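Local coordinates for structural protein VP1 (Trichodysplasia spinulosa-associated polyomavirus, PDB 4U60) that forms the viral coat and, through its outer surface, binds sialylated glycans such as the GM1 oligosaccharide, at residues Phe133-Glu138 and Asp240-Ser245; Glu138-Gln143 and Ser196-Thr201. One frame throughout, in Å; residues are numbered along the deposited sequence.

How the contacts relate
Contact 1 is a pair of antiparallel strands, and contact 2 follows directly where the first of these strands ends. Glu138 belongs to both: its backbone lies over Tyr243 in contact 1, and its carboxylate meets Asn200 in contact 2. The two centres are about 10 Å apart. Gly137 N lies 3.0 Å from Asn200 O, a probable hydrogen bond, and Tyr243 CE2 packs 3.5 Å from Pro139 CD. Thr201 opens strand 201-208, which pairs with strand 129-136 on the edge away from strand 241-254. Neither contact includes any residue of the two glycan pockets, which draw on residues between Thr50 and Thr61 and between His109 and Lys119.

Contact 1. Residues Phe133-Glu138 and Asp240-Ser245; sequences FAVGGE and DGLYVS
Ala134 pairs with Ser245, and Gly136 with Tyr243, each through two backbone hydrogen bonds. Ala134 N reaches Ser245 O at 2.9 Å, and Tyr243 N reaches Gly136 O at 2.9 Å with an N-H...O angle of 165°. Between these pairs Val135 and Val244 form a non-hydrogen-bonded pair. Here Val135 CA gives a CA-H...O contact to Tyr243 O. On the face of the valines, Val135 CG1 touches Leu242 CD1 at 3.8 Å. On the other face lies the Tyr243 ring, in the conformer described here; a second was modelled. Its CG stands anti to the carbonyl carbon (chi1 -59°), which brings one ring face against the Glu138 backbone, offset toward the rim. Glu138 CA is 3.4 Å from Tyr243 CE1. Gly136 O lies in plane at the ring edge.

Further out, Arg72 NE bonds to Tyr243 OH in this conformer, and Pro139 also touches this side chain. Thr70 OG1 bonds to Ser245 OG. Leu242 and Val244 pack on Ile271 of strand 260-279, and Phe133 stacks on Tyr204. The strands run at 174° to each other, an antiparallel pair within the jelly-roll fold of the polyomavirus coat protein.

Contact 2. Residues Glu138-Gln143 and Ser196-Thr201; sequences EPLELQ and SKNENT. With EDO (1,2-ethanediol), chain S.
Asn198 and Glu141 clasp each other where a loop with a type I beta turn, Asn198 to Thr201, meets the segment that runs into strand 141-144 in this jelly-roll protein. Their side chains run past each other in opposite directions, with amide and carboxylate planes 77° apart. The Asn198 amide lies against the Glu141 backbone and uses both ends. Asn198 OD1 accepts from Glu141 N at 2.9 Å in a nearly straight bond (172°). Asn198 ND2 gives to Glu141 O at 2.9 Å, with that oxygen in the amide plane. The Glu141 carboxylate answers in return: Glu141 OE1 takes Asn198 N at 2.8 Å on its anti side, 33° out of the carboxylate plane. The two amide bonds hold the Asn198 side chain and limit its rotation, and the third ties its backbone N to the carboxylate. Asn198 ND2 has a further acceptor in Asp194 O.

Lys197 crosses Glu141 at about a right angle, and its CB lies 3.3 Å from Glu141 OE1. Leu140 CD1 rests against Asn198 OD1 and against Thr201 CG2.

Glu138 and Asn200 form the other end of the contact, with flat groups steeply inclined. Glu138 CG sits between the backbone N and the carbonyl carbon, and the chain then extends to the turn. Glu138 OE2 also forms a salt bridge with Lys238. Asn200 OD1 accepts from Leu236 N and from an ethanediol, probably from the crystallisation liquor. A second subunit reaches the loop, where its Asn221 ND2 bonds to Thr201 O. Glu138 OE2 receives Asn200 ND2 at 3.0 Å through its anti lone pair.

Contact 1. Residues Phe133-Glu138 and Asp240-Ser245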
ATOM      1  N   PHE C 133       8.819  -2.194 -18.837  1.00 10.91           N
ATOM      2  CA  PHE C 133       9.448  -1.509 -19.958  1.00 11.08           C
ATOM      3  C   PHE C 133      10.957  -1.645 -19.812  1.00 11.06           C
ATOM      4  O   PHE C 133      11.485  -1.925 -18.734  1.00 10.91           O
ATOM      5  CB  PHE C 133       9.024  -0.039 -20.101  1.00 11.86           C
ATOM      6  CG  PHE C 133       9.561   0.871 -19.036  1.00 12.15           C
ATOM      7  CD1 PHE C 133       8.890   1.022 -17.832  1.00 12.36           C
ATOM      8  CD2 PHE C 133      10.731   1.568 -19.239  1.00 13.01           C
ATOM      9  CE1 PHE C 133       9.368   1.862 -16.840  1.00 12.65           C
ATOM     10  CE2 PHE C 133      11.218   2.408 -18.231  1.00 13.46           C
ATOM     11  CZ  PHE C 133      10.531   2.547 -17.040  1.00 13.36           C
ATOM     12  N   ALA C 134      11.634  -1.497 -20.941  1.00 10.84           N
ATOM     13  CA  ALA C 134      13.075  -1.575 -20.988  1.00 11.05           C
ATOM     14  C   ALA C 134      13.581  -0.606 -22.043  1.00 11.51           C
ATOM     15  O   ALA C 134      12.947  -0.413 -23.098  1.00 11.90           O
ATOM     16  CB  ALA C 134      13.520  -2.981 -21.304  1.00 11.08           C
ATOM     17  N   VAL C 135      14.685   0.047 -21.727  1.00 11.75           N
ATOM     18  CA  VAL C 135      15.395   0.931 -22.664  1.00 11.96           C
ATOM     19  C   VAL C 135      16.857   0.513 -22.650  1.00 12.20           C
ATOM     20  O   VAL C 135      17.472   0.407 -21.588  1.00 11.86           O
ATOM     21  CB  VAL C 135      15.264   2.419 -22.277  1.00 12.32           C
ATOM     22  CG1 VAL C 135      15.981   3.324 -23.291  1.00 12.81           C
ATOM     23  CG2 VAL C 135      13.805   2.830 -22.157  1.00 12.36           C
ATOM     24  N   GLY C 136      17.413   0.264 -23.834  1.00 12.20           N
ATOM     25  CA  GLY C 136      18.808  -0.150 -23.933  1.00 12.66           C
ATOM     26  C   GLY C 136      19.457   0.183 -25.251  1.00 13.38           C
ATOM     27  O   GLY C 136      18.829   0.695 -26.175  1.00 13.75           O
ATOM     28  N   GLY C 137      20.749  -0.102 -25.301  1.00 13.88           N
ATOM     29  CA  GLY C 137      21.559   0.177 -26.472  1.00 14.69           C
ATOM     30  C   GLY C 137      21.760  -1.024 -27.367  1.00 15.10           C
ATOM     31  O   GLY C 137      22.614  -1.004 -28.254  1.00 15.78           O
ATOM     32  N   GLU C 138      20.988  -2.068 -27.130  1.00 14.82           N
ATOM     33  CA  GLU C 138      21.060  -3.310 -27.899  1.00 15.24           C
ATOM     34  C   GLU C 138      19.792  -4.088 -27.520  1.00 14.47           C
ATOM     35  O   GLU C 138      19.102  -3.690 -26.599  1.00 13.92           O
ATOM     36  CB  GLU C 138      22.329  -4.072 -27.547  1.00 16.01           C
ATOM     37  CG  GLU C 138      22.454  -4.444 -26.085  1.00 16.21           C
ATOM     38  CD  GLU C 138      23.833  -4.962 -25.796  1.00 17.06           C
ATOM     39  OE1 GLU C 138      23.999  -6.193 -25.816  1.00 18.90           O
ATOM     40  OE2 GLU C 138      24.765  -4.151 -25.585  1.00 18.03           O
ATOM     41  N   ASP C 240      24.307   2.947 -33.409  1.00 21.54           N
ATOM     42  CA  ASP C 240      23.306   4.025 -33.403  1.00 21.22           C
ATOM     43  C   ASP C 240      21.862   3.516 -33.397  1.00 20.00           C
ATOM     44  O   ASP C 240      20.986   4.110 -34.026  1.00 20.49           O
ATOM     45  CB  ASP C 240      23.549   4.958 -34.604  1.00 22.25           C
ATOM     46  CG  ASP C 240      24.942   5.546 -34.608  1.00 23.66           C
ATOM     47  OD1 ASP C 240      25.538   5.699 -33.509  1.00 23.57           O
ATOM     48  OD2 ASP C 240      25.474   5.831 -35.718  1.00 24.69           O
ATOM     49  N   GLY C 241      21.592   2.465 -32.623  1.00 18.84           N
ATOM     50  CA  GLY C 241      20.232   1.946 -32.468  1.00 18.12           C
ATOM     51  C   GLY C 241      19.825   2.035 -31.016  1.00 17.00           C
ATOM     52  O   GLY C 241      20.598   1.660 -30.136  1.00 17.21           O
ATOM     53  N   LEU C 242      18.620   2.521 -30.778  1.00 16.40           N
ATOM     54  CA  LEU C 242      18.026   2.585 -29.435  1.00 15.67           C
ATOM     55  C   LEU C 242      16.927   1.551 -29.390  1.00 15.22           C
ATOM     56  O   LEU C 242      16.054   1.522 -30.256  1.00 15.63           O
ATOM     57  CB  LEU C 242      17.441   3.973 -29.212  1.00 15.68           C
ATOM     58  CG  LEU C 242      16.643   4.218 -27.935  1.00 15.09           C
ATOM     59  CD1 LEU C 242      17.534   4.036 -26.718  1.00 14.73           C
ATOM     60  CD2 LEU C 242      16.040   5.614 -27.987  1.00 15.51           C
ATOM     61  N   TYR C 243      16.926   0.742 -28.340  1.00 14.72           N
ATOM     62  CA  TYR C 243      15.983  -0.359 -28.234  0.50 14.00           C
ATOM     63  C   TYR C 243      15.019  -0.116 -27.086  1.00 13.68           C
ATOM     64  O   TYR C 243      15.451   0.101 -25.951  1.00 13.77           O
ATOM     65  CB  TYR C 243      16.769  -1.662 -28.061  0.50 13.81           C
ATOM     66  CG  TYR C 243      17.721  -1.931 -29.221  0.50 14.41           C
ATOM     67  CD1 TYR C 243      18.892  -1.203 -29.378  0.50 14.84           C
ATOM     68  CD2 TYR C 243      17.426  -2.900 -30.157  0.50 14.46           C
ATOM     69  CE1 TYR C 243      19.746  -1.448 -30.432  0.50 15.40           C
ATOM     70  CE2 TYR C 243      18.267  -3.156 -31.214  0.50 15.04           C
ATOM     71  CZ  TYR C 243      19.428  -2.432 -31.339  0.50 15.56           C
ATOM     72  OH  TYR C 243      20.247  -2.712 -32.390  0.50 16.15           O
ATOM     73  N   VAL C 244      13.729  -0.169 -27.409  1.00 13.37           N
ATOM     74  CA  VAL C 244      12.662   0.097 -26.451  1.00 13.33           C
ATOM     75  C   VAL C 244      11.704  -1.074 -26.484  1.00 12.93           C
ATOM     76  O   VAL C 244      11.297  -1.515 -27.566  1.00 12.70           O
ATOM     77  CB  VAL C 244      11.925   1.401 -26.812  1.00 14.49           C
ATOM     78  CG1 VAL C 244      10.846   1.699 -25.798  1.00 14.39           C
ATOM     79  CG2 VAL C 244      12.921   2.552 -26.910  1.00 15.27           C
ATOM     80  N   SER C 245      11.326  -1.557 -25.296  1.00 11.87           N
ATOM     81  CA  SER C 245      10.473  -2.734 -25.209  1.00 11.55           C
ATOM     82  C   SER C 245       9.490  -2.570 -24.077  1.00 11.21           C
ATOM     83  O   SER C 245       9.803  -1.894 -23.100  1.00 11.21           O
ATOM     84  CB  SER C 245      11.312  -3.992 -24.957  1.00 11.65           C
ATOM     85  OG  SER C 245      12.386  -4.102 -25.899  1.00 12.44           O
TER

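Contact 2. Residues Glu138-Gln143 and Ser196-Thr201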
ATOM      1  N   GLU C 138      20.988  -2.068 -27.130  1.00 14.82           N
ATOM      2  CA  GLU C 138      21.060  -3.310 -27.899  1.00 15.24           C
ATOM      3  C   GLU C 138      19.792  -4.088 -27.520  1.00 14.47           C
ATOM      4  O   GLU C 138      19.102  -3.690 -26.599  1.00 13.92           O
ATOM      5  CB  GLU C 138      22.329  -4.072 -27.547  1.00 16.01           C
ATOM      6  CG  GLU C 138      22.454  -4.444 -26.085  1.00 16.21           C
ATOM      7  CD  GLU C 138      23.833  -4.962 -25.796  1.00 17.06           C
ATOM      8  OE1 GLU C 138      23.999  -6.193 -25.816  1.00 18.90           O
ATOM      9  OE2 GLU C 138      24.765  -4.151 -25.585  1.00 18.03           O
ATOM     10  N   PRO C 139      19.467  -5.164 -28.235  1.00 14.30           N
ATOM     11  CA  PRO C 139      18.234  -5.879 -27.898  1.00 14.06           C
ATOM     12  C   PRO C 139      18.192  -6.403 -26.469  1.00 13.34           C
ATOM     13  O   PRO C 139      19.223  -6.766 -25.896  1.00 13.67           O
ATOM     14  CB  PRO C 139      18.232  -7.046 -28.873  1.00 14.44           C
ATOM     15  CG  PRO C 139      18.947  -6.502 -30.076  1.00 15.09           C
ATOM     16  CD  PRO C 139      20.071  -5.660 -29.489  1.00 15.13           C
ATOM     17  N   LEU C 140      16.995  -6.377 -25.897  1.00 12.73           N
ATOM     18  CA  LEU C 140      16.783  -6.936 -24.575  1.00 12.62           C
ATOM     19  C   LEU C 140      17.145  -8.412 -24.629  1.00 12.17           C
ATOM     20  O   LEU C 140      16.691  -9.126 -25.514  1.00 12.69           O
ATOM     21  CB  LEU C 140      15.338  -6.751 -24.136  1.00 12.54           C
ATOM     22  CG  LEU C 140      14.944  -7.356 -22.791  1.00 12.08           C
ATOM     23  CD1 LEU C 140      15.629  -6.675 -21.606  1.00 12.14           C
ATOM     24  CD2 LEU C 140      13.430  -7.336 -22.608  1.00 12.18           C
ATOM     25  N   GLU C 141      17.976  -8.855 -23.691  1.00 12.08           N
ATOM     26  CA  GLU C 141      18.421 -10.232 -23.634  1.00 11.98           C
ATOM     27  C   GLU C 141      17.439 -11.007 -22.764  1.00 11.06           C
ATOM     28  O   GLU C 141      17.071 -10.558 -21.692  1.00 11.08           O
ATOM     29  CB  GLU C 141      19.862 -10.303 -23.137  1.00 12.82           C
ATOM     30  CG  GLU C 141      20.822  -9.803 -24.206  1.00 13.75           C
ATOM     31  CD  GLU C 141      22.180  -9.360 -23.688  1.00 15.10           C
ATOM     32  OE1 GLU C 141      22.230  -8.530 -22.754  1.00 15.60           O
ATOM     33  OE2 GLU C 141      23.204  -9.799 -24.287  1.00 17.09           O
ATOM     34  N   LEU C 142      17.008 -12.155 -23.275  1.00 11.12           N
ATOM     35  CA  LEU C 142      15.911 -12.927 -22.686  1.00 10.89           C
ATOM     36  C   LEU C 142      16.381 -14.275 -22.149  1.00 10.43           C
ATOM     37  O   LEU C 142      17.310 -14.896 -22.699  1.00 11.12           O
ATOM     38  CB  LEU C 142      14.829 -13.195 -23.728  1.00 11.18           C
ATOM     39  CG  LEU C 142      14.152 -11.975 -24.361  1.00 11.55           C
ATOM     40  CD1 LEU C 142      13.249 -12.413 -25.507  1.00 12.01           C
ATOM     41  CD2 LEU C 142      13.376 -11.171 -23.325  1.00 11.43           C
ATOM     42  N   GLN C 143      15.681 -14.715 -21.112  1.00 10.03           N
ATOM     43  CA  GLN C 143      15.811 -16.044 -20.504  1.00  9.96           C
ATOM     44  C   GLN C 143      14.476 -16.746 -20.675  1.00  9.96           C
ATOM     45  O   GLN C 143      13.424 -16.165 -20.429  1.00  9.65           O
ATOM     46  CB  GLN C 143      16.160 -15.929 -19.021  1.00 10.25           C
ATOM     47  CG  GLN C 143      16.080 -17.227 -18.223  1.00 10.45           C
ATOM     48  CD  GLN C 143      17.117 -18.238 -18.651  1.00 10.76           C
ATOM     49  OE1 GLN C 143      18.310 -17.926 -18.758  1.00 11.43           O
ATOM     50  NE2 GLN C 143      16.672 -19.448 -18.938  1.00 10.89           N
ATOM     51  N   SER C 196      21.420 -12.180 -15.925  1.00 11.96           N
ATOM     52  CA  SER C 196      22.863 -12.386 -15.977  1.00 12.87           C
ATOM     53  C   SER C 196      23.500 -11.591 -17.103  1.00 13.14           C
ATOM     54  O   SER C 196      24.725 -11.570 -17.217  1.00 13.84           O
ATOM     55  CB  SER C 196      23.207 -13.884 -16.173  1.00 13.38           C
ATOM     56  OG  SER C 196      22.916 -14.306 -17.505  1.00 14.56           O
ATOM     57  N   LYS C 197      22.687 -10.998 -17.965  1.00 13.06           N
ATOM     58  CA  LYS C 197      23.198 -10.147 -19.043  1.00 13.59           C
ATOM     59  C   LYS C 197      22.559  -8.772 -18.884  1.00 13.20           C
ATOM     60  O   LYS C 197      22.449  -8.301 -17.762  1.00 13.13           O
ATOM     61  CB  LYS C 197      22.928 -10.803 -20.405  1.00 14.39           C
ATOM     62  CG  LYS C 197      23.616 -12.159 -20.564  1.00 15.99           C
ATOM     63  CD  LYS C 197      23.387 -12.699 -21.964  1.00 17.43           C
ATOM     64  CE  LYS C 197      23.856 -14.120 -22.123  1.00 18.90           C
ATOM     65  NZ  LYS C 197      25.320 -14.244 -21.992  1.00 20.94           N
ATOM     66  N   ASN C 198      22.167  -8.141 -19.985  1.00 12.58           N
ATOM     67  CA  ASN C 198      21.502  -6.832 -19.963  1.00 12.52           C
ATOM     68  C   ASN C 198      22.288  -5.740 -19.242  1.00 13.42           C
ATOM     69  O   ASN C 198      21.714  -4.840 -18.620  1.00 13.05           O
ATOM     70  CB  ASN C 198      20.071  -6.980 -19.400  1.00 11.96           C
ATOM     71  CG  ASN C 198      19.148  -7.647 -20.386  1.00 11.72           C
ATOM     72  OD1 ASN C 198      19.028  -7.193 -21.521  1.00 12.10           O
ATOM     73  ND2 ASN C 198      18.542  -8.750 -20.003  1.00 11.38           N
ATOM     74  N   GLU C 199      23.593  -5.777 -19.398  1.00 14.85           N
ATOM     75  CA  GLU C 199      24.463  -4.771 -18.830  1.00 16.36           C
ATOM     76  C   GLU C 199      24.237  -3.387 -19.481  1.00 15.78           C
ATOM     77  O   GLU C 199      24.504  -2.366 -18.872  1.00 16.64           O
ATOM     78  CB  GLU C 199      25.923  -5.204 -18.987  1.00 19.13           C
ATOM     79  CG  GLU C 199      26.243  -6.523 -18.265  1.00 21.88           C
ATOM     80  CD  GLU C 199      26.040  -7.826 -19.072  1.00 24.29           C
ATOM     81  OE1 GLU C 199      25.406  -7.836 -20.169  1.00 24.51           O
ATOM     82  OE2 GLU C 199      26.543  -8.881 -18.567  1.00 30.05           O
ATOM     83  N   ASN C 200      23.709  -3.394 -20.700  1.00 14.52           N
ATOM     84  CA  ASN C 200      23.512  -2.208 -21.488  1.00 14.55           C
ATOM     85  C   ASN C 200      22.028  -1.890 -21.733  1.00 14.06           C
ATOM     86  O   ASN C 200      21.697  -1.183 -22.665  1.00 13.69           O
ATOM     87  CB  ASN C 200      24.262  -2.415 -22.816  1.00 14.88           C
ATOM     88  CG  ASN C 200      24.510  -1.123 -23.562  1.00 15.50           C
ATOM     89  OD1 ASN C 200      24.747  -0.072 -22.964  1.00 15.65           O
ATOM     90  ND2 ASN C 200      24.494  -1.209 -24.898  1.00 15.62           N
ATOM     91  N   THR C 201      21.156  -2.398 -20.861  1.00 13.36           N
ATOM     92  CA  THR C 201      19.713  -2.120 -20.867  1.00 12.83           C
ATOM     93  C   THR C 201      19.257  -1.903 -19.436  1.00 12.73           C
ATOM     94  O   THR C 201      19.770  -2.526 -18.515  1.00 13.20           O
ATOM     95  CB  THR C 201      18.933  -3.288 -21.508  1.00 12.64           C
ATOM     96  OG1 THR C 201      19.268  -3.343 -22.912  1.00 13.21           O
ATOM     97  CG2 THR C 201      17.414  -3.180 -21.304  1.00 12.48           C
TER
HETATM   98  C1  EDO S 406      25.584   0.837 -19.769  1.00 33.85           C
HETATM   99  O1  EDO S 406      25.652   0.886 -18.339  1.00 33.44           O
HETATM  100  C2  EDO S 406      26.966   1.060 -20.394  1.00 36.04           C
HETATM  101  O2  EDO S 406      27.202   0.134 -21.472  1.00 37.46           O
HETATM  102  O   HOH W   1      17.125  -3.360 -24.693  1.00 12.37           O
HETATM  103  O   HOH W   2      20.281  -5.750 -23.517  1.00 12.45           O
HETATM  104  O   HOH W   3      22.969  -5.486 -22.682  1.00 15.43           O
HETATM  105  O   HOH W   4      25.446  -9.449 -22.884  1.00 39.26           O